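Local atomic coordinates of long form salivary protein D7L1 (Anopheles stephensi, PDB entry 3NHI), a protein that binds and sequesters cysteinyl leukotrienes and thromboxane A2 analogues, so that mosquito saliva blunts the vertebrate host's response to blood feeding. Residues Q1-L6 and G58-D63; K70-P75 and E94-L99; R212-I217 and Q252-A257. One frame throughout, in Å; residues are numbered along the deposited sequence.

Interaction 1 (Q1-L6 and G58-D63). With EAH ((5S,7E,9E,11Z,14Z)-5-hydroxyicosa-7,9,11,14-tetraenoic acid), chain B.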
loop_
_atom_site.group_PDB
_atom_site.type_symbol
_atom_site.label_atom_id
_atom_site.label_comp_id
_atom_site.label_asym_id
_atom_site.label_seq_id
_atom_site.Cartn_x
_atom_site.Cartn_y
_atom_site.Cartn_z
ATOM N N GLN A 1 9.773 -14.220 12.626
ATOM C CA GLN A 1 8.984 -15.475 12.435
ATOM C C GLN A 1 9.432 -16.383 11.265
ATOM O O GLN A 1 8.778 -17.404 11.015
ATOM C CB GLN A 1 7.486 -15.154 12.328
ATOM N N PRO A 2 10.532 -16.032 10.547
ATOM C CA PRO A 2 11.359 -14.826 10.640
ATOM C C PRO A 2 10.831 -13.687 9.770
ATOM O O PRO A 2 9.879 -13.877 9.001
ATOM C CB PRO A 2 12.740 -15.295 10.141
ATOM C CG PRO A 2 12.615 -16.789 9.899
ATOM C CD PRO A 2 11.157 -16.996 9.629
ATOM N N TRP A 3 11.441 -12.508 9.915
ATOM C CA TRP A 3 10.961 -11.302 9.239
ATOM C C TRP A 3 11.205 -11.320 7.730
ATOM O O TRP A 3 12.298 -11.648 7.269
ATOM C CB TRP A 3 11.549 -10.033 9.875
ATOM C CG TRP A 3 10.968 -8.775 9.280
ATOM C CD1 TRP A 3 9.754 -8.217 9.566
ATOM C CD2 TRP A 3 11.566 -7.944 8.271
ATOM N NE1 TRP A 3 9.563 -7.082 8.808
ATOM C CE2 TRP A 3 10.656 -6.895 8.002
ATOM C CE3 TRP A 3 12.783 -7.981 7.575
ATOM C CZ2 TRP A 3 10.924 -5.885 7.062
ATOM C CZ3 TRP A 3 13.048 -6.980 6.640
ATOM C CH2 TRP A 3 12.120 -5.948 6.392
ATOM N N LYS A 4 10.166 -10.952 6.986
ATOM C CA LYS A 4 10.206 -10.950 5.519
ATOM C C LYS A 4 10.478 -9.551 4.950
ATOM O O LYS A 4 9.756 -8.594 5.236
ATOM C CB LYS A 4 8.901 -11.516 4.944
ATOM C CG LYS A 4 8.994 -11.882 3.466
ATOM C CD LYS A 4 7.676 -12.448 2.939
ATOM C CE LYS A 4 7.797 -12.933 1.499
ATOM N NZ LYS A 4 8.220 -11.873 0.533
ATOM N N ALA A 5 11.514 -9.461 4.122
ATOM C CA ALA A 5 11.856 -8.215 3.435
ATOM C C ALA A 5 10.738 -7.711 2.532
ATOM O O ALA A 5 9.922 -8.488 2.013
ATOM C CB ALA A 5 13.123 -8.383 2.639
ATOM N N LEU A 6 10.704 -6.398 2.361
ATOM C CA LEU A 6 9.666 -5.732 1.572
ATOM C C LEU A 6 10.118 -5.492 0.138
ATOM O O LEU A 6 11.237 -5.013 -0.101
ATOM C CB LEU A 6 9.275 -4.403 2.229
ATOM C CG LEU A 6 8.756 -4.548 3.672
ATOM C CD1 LEU A 6 8.480 -3.199 4.333
ATOM C CD2 LEU A 6 7.536 -5.496 3.768
ATOM N N GLY A 58 5.504 1.474 8.660
ATOM C CA GLY A 58 5.142 0.751 7.436
ATOM C C GLY A 58 6.288 -0.081 6.876
ATOM O O GLY A 58 6.076 -1.201 6.410
ATOM N N LEU A 59 7.503 0.471 6.913
ATOM C CA LEU A 59 8.671 -0.288 6.461
ATOM C C LEU A 59 9.129 -1.304 7.503
ATOM O O LEU A 59 10.051 -2.088 7.250
ATOM C CB LEU A 59 9.822 0.649 6.084
ATOM C CG LEU A 59 9.554 1.639 4.945
ATOM C CD1 LEU A 59 10.800 2.478 4.729
ATOM C CD2 LEU A 59 9.163 0.942 3.639
ATOM N N GLN A 60 8.493 -1.262 8.677
ATOM C CA GLN A 60 8.705 -2.241 9.757
ATOM C C GLN A 60 10.095 -2.114 10.394
ATOM O O GLN A 60 10.607 -3.039 11.032
ATOM C CB GLN A 60 8.333 -3.659 9.277
ATOM C CG GLN A 60 6.854 -3.714 8.840
ATOM C CD GLN A 60 6.476 -4.948 8.042
ATOM O OE1 GLN A 60 7.183 -5.938 8.037
ATOM N NE2 GLN A 60 5.348 -4.874 7.337
ATOM N N ILE A 61 10.685 -0.934 10.220
ATOM C CA ILE A 61 11.898 -0.543 10.927
ATOM C C ILE A 61 11.588 -0.304 12.414
ATOM O O ILE A 61 12.407 -0.609 13.293
ATOM C CB ILE A 61 12.513 0.719 10.260
ATOM C CG1 ILE A 61 12.924 0.412 8.818
ATOM C CG2 ILE A 61 13.715 1.253 11.043
ATOM C CD1 ILE A 61 13.297 1.645 8.016
ATOM N N TYR A 62 10.409 0.249 12.682
ATOM C CA TYR A 62 9.883 0.404 14.032
ATOM C C TYR A 62 8.719 -0.560 14.233
ATOM O O TYR A 62 7.810 -0.630 13.398
ATOM C CB TYR A 62 9.388 1.839 14.237
ATOM C CG TYR A 62 8.634 2.043 15.532
ATOM C CD1 TYR A 62 9.309 2.059 16.750
ATOM C CD2 TYR A 62 7.250 2.230 15.534
ATOM C CE1 TYR A 62 8.615 2.242 17.948
ATOM C CE2 TYR A 62 6.554 2.425 16.720
ATOM C CZ TYR A 62 7.243 2.426 17.917
ATOM O OH TYR A 62 6.532 2.614 19.082
ATOM N N ASP A 63 8.744 -1.299 15.342
ATOM C CA ASP A 63 7.624 -2.154 15.699
ATOM C C ASP A 63 6.799 -1.497 16.813
ATOM O O ASP A 63 7.306 -1.311 17.921
ATOM C CB ASP A 63 8.098 -3.526 16.162
ATOM C CG ASP A 63 6.939 -4.476 16.366
ATOM O OD1 ASP A 63 6.481 -5.084 15.372
ATOM O OD2 ASP A 63 6.436 -4.565 17.497
HETATM O O1 EAH B . 8.895 4.197 -7.982
HETATM C C1 EAH B . 9.012 5.085 -7.100
HETATM O O2 EAH B . 8.362 6.158 -7.128
HETATM C C2 EAH B . 9.975 4.839 -5.954
HETATM C C3 EAH B . 10.259 6.130 -5.183
HETATM C C4 EAH B . 9.329 6.282 -3.982
HETATM C C5 EAH B . 9.606 7.584 -3.261
HETATM O O3 EAH B . 10.774 7.486 -2.624
HETATM C C6 EAH B . 8.493 7.880 -2.261
HETATM C C7 EAH B . 8.819 9.097 -1.410
HETATM C C8 EAH B . 9.152 8.673 0.005
HETATM C C9 EAH B . 9.677 9.813 0.748
HETATM C C10 EAH B . 10.141 9.430 1.937
HETATM C C11 EAH B . 10.658 10.604 2.635
HETATM C C12 EAH B . 11.271 10.551 3.821
HETATM C C13 EAH B . 11.485 9.270 4.593
HETATM C C14 EAH B . 10.345 9.121 5.577
HETATM C C15 EAH B . 10.489 8.716 6.841
HETATM C C16 EAH B . 11.816 8.337 7.452
HETATM C C17 EAH B . 11.935 6.821 7.466
HETATM C C18 EAH B . 12.693 6.328 6.241
HETATM C C19 EAH B . 13.191 4.910 6.460
HETATM C C20 EAH B . 13.861 4.379 5.214
HETATM O O HOH W 1 7.366 -8.177 6.339
#

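Interaction 2 (K70-P75 and E94-L99)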
loop_
_atom_site.group_PDB
_atom_site.type_symbol
_atom_site.label_atom_id
_atom_site.label_comp_id
_atom_site.label_asym_id
_atom_site.label_seq_id
_atom_site.Cartn_x
_atom_site.Cartn_y
_atom_site.Cartn_z
ATOM N N LYS A 70 13.885 -2.115 15.124
ATOM C CA LYS A 70 14.233 -3.497 14.840
ATOM C C LYS A 70 15.495 -3.571 13.990
ATOM O O LYS A 70 15.452 -3.829 12.777
ATOM C CB LYS A 70 13.046 -4.191 14.173
ATOM C CG LYS A 70 11.768 -4.148 15.018
ATOM C CD LYS A 70 11.916 -4.951 16.306
ATOM C CE LYS A 70 11.967 -6.442 16.010
ATOM N NZ LYS A 70 12.175 -7.262 17.241
ATOM N N SER A 71 16.634 -3.354 14.641
ATOM C CA SER A 71 17.922 -3.212 13.955
ATOM C C SER A 71 18.273 -4.396 13.057
ATOM O O SER A 71 18.829 -4.212 11.970
ATOM C CB SER A 71 19.055 -2.980 14.966
ATOM O OG SER A 71 19.318 -4.135 15.759
ATOM N N ASP A 72 17.942 -5.607 13.494
ATOM C CA ASP A 72 18.358 -6.791 12.754
ATOM C C ASP A 72 17.580 -7.009 11.462
ATOM O O ASP A 72 17.976 -7.815 10.619
ATOM C CB ASP A 72 18.308 -8.044 13.638
ATOM C CG ASP A 72 19.414 -8.086 14.695
ATOM O OD1 ASP A 72 20.241 -7.156 14.807
ATOM O OD2 ASP A 72 19.438 -9.081 15.435
ATOM N N ARG A 73 16.486 -6.269 11.293
ATOM C CA ARG A 73 15.717 -6.346 10.052
ATOM C C ARG A 73 16.424 -5.659 8.899
ATOM O O ARG A 73 16.188 -6.005 7.743
ATOM C CB ARG A 73 14.311 -5.777 10.226
ATOM C CG ARG A 73 13.448 -6.630 11.152
ATOM C CD ARG A 73 12.068 -6.032 11.338
ATOM N NE ARG A 73 11.252 -6.841 12.248
ATOM C CZ ARG A 73 10.033 -6.506 12.654
ATOM N NH1 ARG A 73 9.482 -5.365 12.277
ATOM N NH2 ARG A 73 9.352 -7.308 13.457
ATOM N N ILE A 74 17.316 -4.721 9.205
ATOM C CA ILE A 74 18.011 -3.972 8.155
ATOM C C ILE A 74 18.902 -4.890 7.303
ATOM O O ILE A 74 18.823 -4.862 6.072
ATOM C CB ILE A 74 18.740 -2.708 8.728
ATOM C CG1 ILE A 74 17.757 -1.538 8.818
ATOM C CG2 ILE A 74 19.944 -2.304 7.868
ATOM C CD1 ILE A 74 16.519 -1.815 9.657
ATOM N N PRO A 75 19.722 -5.742 7.942
ATOM C CA PRO A 75 20.479 -6.682 7.111
ATOM C C PRO A 75 19.596 -7.677 6.343
ATOM O O PRO A 75 19.978 -8.099 5.255
ATOM C CB PRO A 75 21.377 -7.402 8.130
ATOM C CG PRO A 75 21.576 -6.377 9.203
ATOM C CD PRO A 75 20.219 -5.726 9.334
ATOM N N GLU A 94 26.709 -0.594 9.572
ATOM C CA GLU A 94 26.749 0.692 10.260
ATOM C C GLU A 94 25.334 1.242 10.479
ATOM O O GLU A 94 25.040 1.790 11.542
ATOM C CB GLU A 94 27.641 1.697 9.506
ATOM C CG GLU A 94 29.151 1.361 9.560
ATOM C CD GLU A 94 29.986 2.011 8.451
ATOM O OE1 GLU A 94 29.435 2.574 7.474
ATOM O OE2 GLU A 94 31.229 1.924 8.547
ATOM N N TYR A 95 24.456 1.066 9.489
ATOM C CA TYR A 95 23.055 1.489 9.600
ATOM C C TYR A 95 22.331 0.698 10.694
ATOM O O TYR A 95 21.674 1.275 11.558
ATOM C CB TYR A 95 22.396 1.308 8.232
ATOM C CG TYR A 95 20.971 1.783 8.046
ATOM C CD1 TYR A 95 20.386 2.764 8.852
ATOM C CD2 TYR A 95 20.208 1.252 7.001
ATOM C CE1 TYR A 95 19.070 3.184 8.613
ATOM C CE2 TYR A 95 18.910 1.660 6.773
ATOM C CZ TYR A 95 18.344 2.614 7.580
ATOM O OH TYR A 95 17.051 3.004 7.311
ATOM N N GLN A 96 22.485 -0.625 10.661
ATOM C CA GLN A 96 21.968 -1.507 11.696
ATOM C C GLN A 96 22.417 -1.045 13.090
ATOM O O GLN A 96 21.612 -0.947 14.020
ATOM C CB GLN A 96 22.452 -2.939 11.427
ATOM C CG GLN A 96 22.144 -3.937 12.547
ATOM C CD GLN A 96 22.886 -5.251 12.390
ATOM O OE1 GLN A 96 23.910 -5.325 11.707
ATOM N NE2 GLN A 96 22.374 -6.299 13.032
ATOM N N LYS A 97 23.707 -0.750 13.224
ATOM C CA LYS A 97 24.259 -0.355 14.510
ATOM C C LYS A 97 23.719 0.990 14.988
ATOM O O LYS A 97 23.372 1.130 16.153
ATOM C CB LYS A 97 25.788 -0.394 14.481
ATOM C CG LYS A 97 26.299 -1.844 14.529
ATOM C CD LYS A 97 27.750 -2.007 14.072
ATOM C CE LYS A 97 28.736 -1.427 15.063
ATOM N NZ LYS A 97 30.118 -1.794 14.615
ATOM N N ALA A 98 23.597 1.960 14.078
ATOM C CA ALA A 98 22.996 3.246 14.424
ATOM C C ALA A 98 21.554 3.084 14.911
ATOM O O ALA A 98 21.128 3.750 15.864
ATOM C CB ALA A 98 23.071 4.214 13.244
ATOM N N LEU A 99 20.805 2.182 14.278
ATOM C CA LEU A 99 19.443 1.877 14.742
ATOM C C LEU A 99 19.408 1.204 16.114
ATOM O O LEU A 99 18.504 1.461 16.926
ATOM C CB LEU A 99 18.703 1.015 13.725
ATOM C CG LEU A 99 18.132 1.828 12.567
ATOM C CD1 LEU A 99 17.748 0.911 11.446
ATOM C CD2 LEU A 99 16.911 2.636 13.032
#

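Interaction 3 (R212-I217 and Q252-A257). With SO4 (sulfate ion), chain D.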
loop_
_atom_site.group_PDB
_atom_site.type_symbol
_atom_site.label_atom_id
_atom_site.label_comp_id
_atom_site.label_asym_id
_atom_site.label_seq_id
_atom_site.Cartn_x
_atom_site.Cartn_y
_atom_site.Cartn_z
ATOM N N ARG A 212 -12.847 2.829 4.679
ATOM C CA ARG A 212 -12.071 3.937 4.104
ATOM C C ARG A 212 -12.411 4.140 2.625
ATOM O O ARG A 212 -12.527 5.275 2.160
ATOM C CB ARG A 212 -10.574 3.698 4.279
ATOM C CG ARG A 212 -9.693 4.881 3.895
ATOM C CD ARG A 212 -8.252 4.509 4.185
ATOM N NE ARG A 212 -7.312 5.622 4.029
ATOM C CZ ARG A 212 -6.609 5.853 2.928
ATOM N NH1 ARG A 212 -6.766 5.087 1.858
ATOM N NH2 ARG A 212 -5.754 6.861 2.890
ATOM N N ASP A 213 -12.611 3.040 1.903
ATOM C CA ASP A 213 -12.963 3.131 0.487
ATOM C C ASP A 213 -14.340 3.748 0.244
ATOM O O ASP A 213 -14.544 4.437 -0.766
ATOM C CB ASP A 213 -12.865 1.761 -0.185
ATOM C CG ASP A 213 -11.447 1.401 -0.585
ATOM O OD1 ASP A 213 -10.524 2.196 -0.335
ATOM O OD2 ASP A 213 -11.271 0.329 -1.189
ATOM N N PHE A 214 -15.290 3.500 1.150
ATOM C CA PHE A 214 -16.587 4.180 1.081
ATOM C C PHE A 214 -16.461 5.661 1.451
ATOM O O PHE A 214 -17.111 6.517 0.841
ATOM C CB PHE A 214 -17.624 3.477 1.966
ATOM C CG PHE A 214 -18.148 2.197 1.384
ATOM C CD1 PHE A 214 -17.401 1.021 1.452
ATOM C CD2 PHE A 214 -19.389 2.165 0.763
ATOM C CE1 PHE A 214 -17.898 -0.171 0.912
ATOM C CE2 PHE A 214 -19.895 0.981 0.232
ATOM C CZ PHE A 214 -19.142 -0.188 0.303
ATOM N N ASN A 215 -15.605 5.968 2.426
ATOM C CA ASN A 215 -15.348 7.367 2.788
ATOM C C ASN A 215 -14.768 8.115 1.600
ATOM O O ASN A 215 -15.141 9.258 1.341
ATOM C CB ASN A 215 -14.412 7.461 3.992
ATOM C CG ASN A 215 -15.053 6.950 5.267
ATOM O OD1 ASN A 215 -16.272 6.777 5.348
ATOM N ND2 ASN A 215 -14.229 6.735 6.280
ATOM N N LEU A 216 -13.892 7.444 0.849
ATOM C CA LEU A 216 -13.215 8.058 -0.292
ATOM C C LEU A 216 -14.124 8.354 -1.488
ATOM O O LEU A 216 -13.765 9.168 -2.343
ATOM C CB LEU A 216 -12.000 7.220 -0.719
ATOM C CG LEU A 216 -10.763 7.412 0.166
ATOM C CD1 LEU A 216 -9.757 6.301 -0.106
ATOM C CD2 LEU A 216 -10.117 8.776 -0.046
ATOM N N ILE A 217 -15.284 7.698 -1.558
ATOM C CA ILE A 217 -16.311 8.048 -2.555
ATOM C C ILE A 217 -17.426 8.909 -1.953
ATOM O O ILE A 217 -18.516 9.015 -2.507
ATOM C CB ILE A 217 -16.880 6.821 -3.317
ATOM C CG1 ILE A 217 -17.549 5.826 -2.357
ATOM C CG2 ILE A 217 -15.776 6.152 -4.133
ATOM C CD1 ILE A 217 -18.567 4.908 -3.040
ATOM N N GLN A 252 -24.304 -0.951 -5.431
ATOM C CA GLN A 252 -23.772 0.048 -6.347
ATOM C C GLN A 252 -22.665 0.872 -5.708
ATOM O O GLN A 252 -21.677 1.207 -6.363
ATOM C CB GLN A 252 -24.869 0.973 -6.884
ATOM C CG GLN A 252 -24.383 1.897 -8.016
ATOM C CD GLN A 252 -23.794 1.121 -9.193
ATOM O OE1 GLN A 252 -24.455 0.253 -9.780
ATOM N NE2 GLN A 252 -22.541 1.416 -9.533
ATOM N N HIS A 253 -22.830 1.201 -4.433
ATOM C CA HIS A 253 -21.801 1.956 -3.732
ATOM C C HIS A 253 -20.517 1.159 -3.589
ATOM O O HIS A 253 -19.422 1.711 -3.748
ATOM C CB HIS A 253 -22.317 2.418 -2.375
ATOM C CG HIS A 253 -23.568 3.224 -2.469
ATOM N ND1 HIS A 253 -23.610 4.446 -3.098
ATOM C CD2 HIS A 253 -24.825 2.972 -2.039
ATOM C CE1 HIS A 253 -24.842 4.921 -3.044
ATOM N NE2 HIS A 253 -25.600 4.041 -2.414
ATOM N N PHE A 254 -20.643 -0.134 -3.302
ATOM C CA PHE A 254 -19.459 -0.976 -3.266
ATOM C C PHE A 254 -18.758 -1.019 -4.627
ATOM O O PHE A 254 -17.534 -0.898 -4.692
ATOM C CB PHE A 254 -19.756 -2.397 -2.782
ATOM C CG PHE A 254 -18.571 -3.301 -2.900
ATOM C CD1 PHE A 254 -17.413 -3.025 -2.185
ATOM C CD2 PHE A 254 -18.575 -4.388 -3.762
ATOM C CE1 PHE A 254 -16.288 -3.824 -2.315
ATOM C CE2 PHE A 254 -17.439 -5.196 -3.887
ATOM C CZ PHE A 254 -16.301 -4.908 -3.163
ATOM N N LYS A 255 -19.527 -1.175 -5.702
ATOM C CA LYS A 255 -18.939 -1.203 -7.034
ATOM C C LYS A 255 -18.162 0.086 -7.268
ATOM O O LYS A 255 -17.042 0.055 -7.749
ATOM C CB LYS A 255 -20.011 -1.384 -8.109
ATOM C CG LYS A 255 -20.710 -2.728 -8.064
ATOM C CD LYS A 255 -21.741 -2.831 -9.176
ATOM C CE LYS A 255 -22.470 -4.154 -9.114
ATOM N NZ LYS A 255 -23.496 -4.243 -10.189
ATOM N N ASN A 256 -18.748 1.219 -6.882
ATOM C CA ASN A 256 -18.078 2.503 -7.092
ATOM C C ASN A 256 -16.802 2.618 -6.254
ATOM O O ASN A 256 -15.782 3.108 -6.740
ATOM C CB ASN A 256 -19.039 3.664 -6.814
ATOM C CG ASN A 256 -20.179 3.725 -7.817
ATOM O OD1 ASN A 256 -20.101 3.151 -8.901
ATOM N ND2 ASN A 256 -21.238 4.440 -7.458
ATOM N N ALA A 257 -16.865 2.151 -5.010
ATOM C CA ALA A 257 -15.715 2.185 -4.101
ATOM C C ALA A 257 -14.589 1.272 -4.576
ATOM O O ALA A 257 -13.422 1.658 -4.571
ATOM C CB ALA A 257 -16.149 1.796 -2.697
HETATM S S SO4 D . -22.201 -5.284 -13.175
HETATM O O1 SO4 D . -22.914 -6.163 -12.254
HETATM O O2 SO4 D . -20.938 -5.901 -13.555
HETATM O O3 SO4 D . -21.941 -4.002 -12.525
HETATM O O4 SO4 D . -23.020 -5.070 -14.364
HETATM O O HOH W 2 -12.586 3.916 -2.957
#

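Interaction 1 (Q1-L6 and G58-D63)
The Trp3 indole and the Gln60 carboxamide meet edge on, with ring and amide planes 82° apart: the amide carbon CD of Gln60 lies at the indole's edge, in its plane, while one face of the ring is approached near its rim by the backbone N of Ala5. The hydrogen bond from Trp3 NE1 to Gln60 OE1, 2.8 Å long, is noticeably bent. The donor lies in the carbonyl plane of the glutamine, and the acceptor is tilted 20° out of the indole plane. With CG of Trp3 anti to its backbone nitrogen (chi1 -175°), the ring swings toward residues 58-63. A water donates to Gln60 OE1 at 2.8 Å and to the Lys4 carbonyl O, giving the amide oxygen a second link to the N-terminal loop. Leu6 CD1 rests 3.5 Å from the backbone O of Leu59 and 4.3 Å from Leu59 CD2.

Helix 46-58 closes in a Schellman motif with Gln60 at positive phi, and the chain then runs to strand 62-63. On either side of Gln60 in sequence, Leu59 CD1 lies 3.6 Å from C20 of the bound hydroxyeicosatetraenoic acid and Ile61 CD1 3.6 Å from its C19. Two donors on OE1 probably hold the Gln60 amide in this rotation. Polar bonds join the N-terminal loop to the end of a helix whose following residues, Leu59 and Ile61, line the lipid pocket.

Interaction 2 (K70-P75 and E94-L99)
The start of helix 73-85, entered through a type I turn from Lys70 to Arg73, packs against the middle of helix 89-101, the next helix in this all-helical lipid-binding fold. Gln96 is central to the contact. Its CG stands anti to the backbone nitrogen (chi1 172°) and the chain beyond is extended, which carries the amide across the turn. There Gln96 NE2 donates to Asp72 OD1 at 2.9 Å; the acceptor lies in the amide plane, but the donor comes from above the carboxylate, 45° out of its plane. The stem of the glutamine lies on the turn, with Gln96 CG 3.4 Å from Ser71 O, and the Gln96 and Pro75 side chains cross at about a right angle, with Gln96 OE1 3.6 Å from Pro75 CG.

Beneath this polar layer the contact is apolar. Ile74 CG2 reaches Tyr95 CD2 at 3.7 Å, while Ile74 CG1 lies over one face of the Tyr95 ring toward its rim. The other end of Ile74 presses on Leu99, CD1 to CD1 at 3.5 Å, a tight carbon pair.

Tyr95 reaches on to helix 109-130, where its hydroxyl is hydrogen-bonded to that of Tyr116 and its ring meets Phe123, and its side chain comes to about 4 Å from the bound lipid, nearest atom to nearest atom. Tyr95 and Leu99 also touch Ile61, in the loop that leads from helix 46-58 into strand 62-63.

Interaction 3 (R212-I217 and Q252-A257)
Ile217, just past the end of helix 207-216, reaches into the flank of helix 251-266. From CB, whose bond from CA points toward that helix, the side chain divides. CG2 rests beside the backbone, 4.0 Å from Ala257 CA, and is equally close to the Asn256 carbonyl oxygen. CG1 takes the crowded position between backbone nitrogen and carbonyl carbon (chi1 61°) and carries CD1 back toward the preceding turn. There Ile217 CD1 approaches His253 O to 3.4 Å, and it also touches the CB atoms of Asn256 and Ala257. The methyl group thus lies beside the helical hydrogen bond from Ala257 N to His253 O.

The two short helical segments cross almost perpendicularly, at 89°, with their axes 9.1 Å apart at closest approach. The backbones come nearest at Asp213 and Ala257, where the small alanine side chain fits: Ala257 CB lies 3.6 Å from Asp213 O and over one face of the Phe214 ring. The contact belongs to the helical C-terminal half of this odorant-binding-like protein, away from the annotated lipid-binding sites.

Phe214 supplies further apolar surface. Its ring tip, CZ, packs 3.7 Å from Phe254 CA and lies at the edge of the Phe254 ring, near that ring's plane; Phe214 CE2 meets His253 CB at 3.8 Å. No direct hydrogen bond crosses between the segments, but a water donates to both Asp213 O, at 3.0 Å, and Ala257 O. The carboxylate of Asp213 is occupied by Tyr199, His261 and Arg264, the last two from later turns of helix 251-266. Away from the interface, the extended Lys255 donates through NZ to two oxygens of a sulfate ion, probably taken up from the crystallisation liquor, which Arg177 and the backbone N of Tyr178 also hold.

In the fold
Interactions 1 and 2 adjoin, their centres about 12 Å apart, and meet at the base of the short hairpin of strands 62-63 and 68-69: Ile61 O accepts from Lys70 N, Gln60 O meets Arg73 NH1, and Arg73 packs on Trp3. Both are partly buried, combining one side-chain amide hydrogen bond with apolar contacts, and both reach the bound lipid, interaction 1 through Leu59 and Ile61, interaction 2 through Tyr95. Interaction 3 lies across the chain's centre, about 30 Å and 40 Å from the centres of interactions 1 and 2. It is buried and mostly apolar, with a bridging water in place of a direct hydrogen bond, and joins helices of the other half.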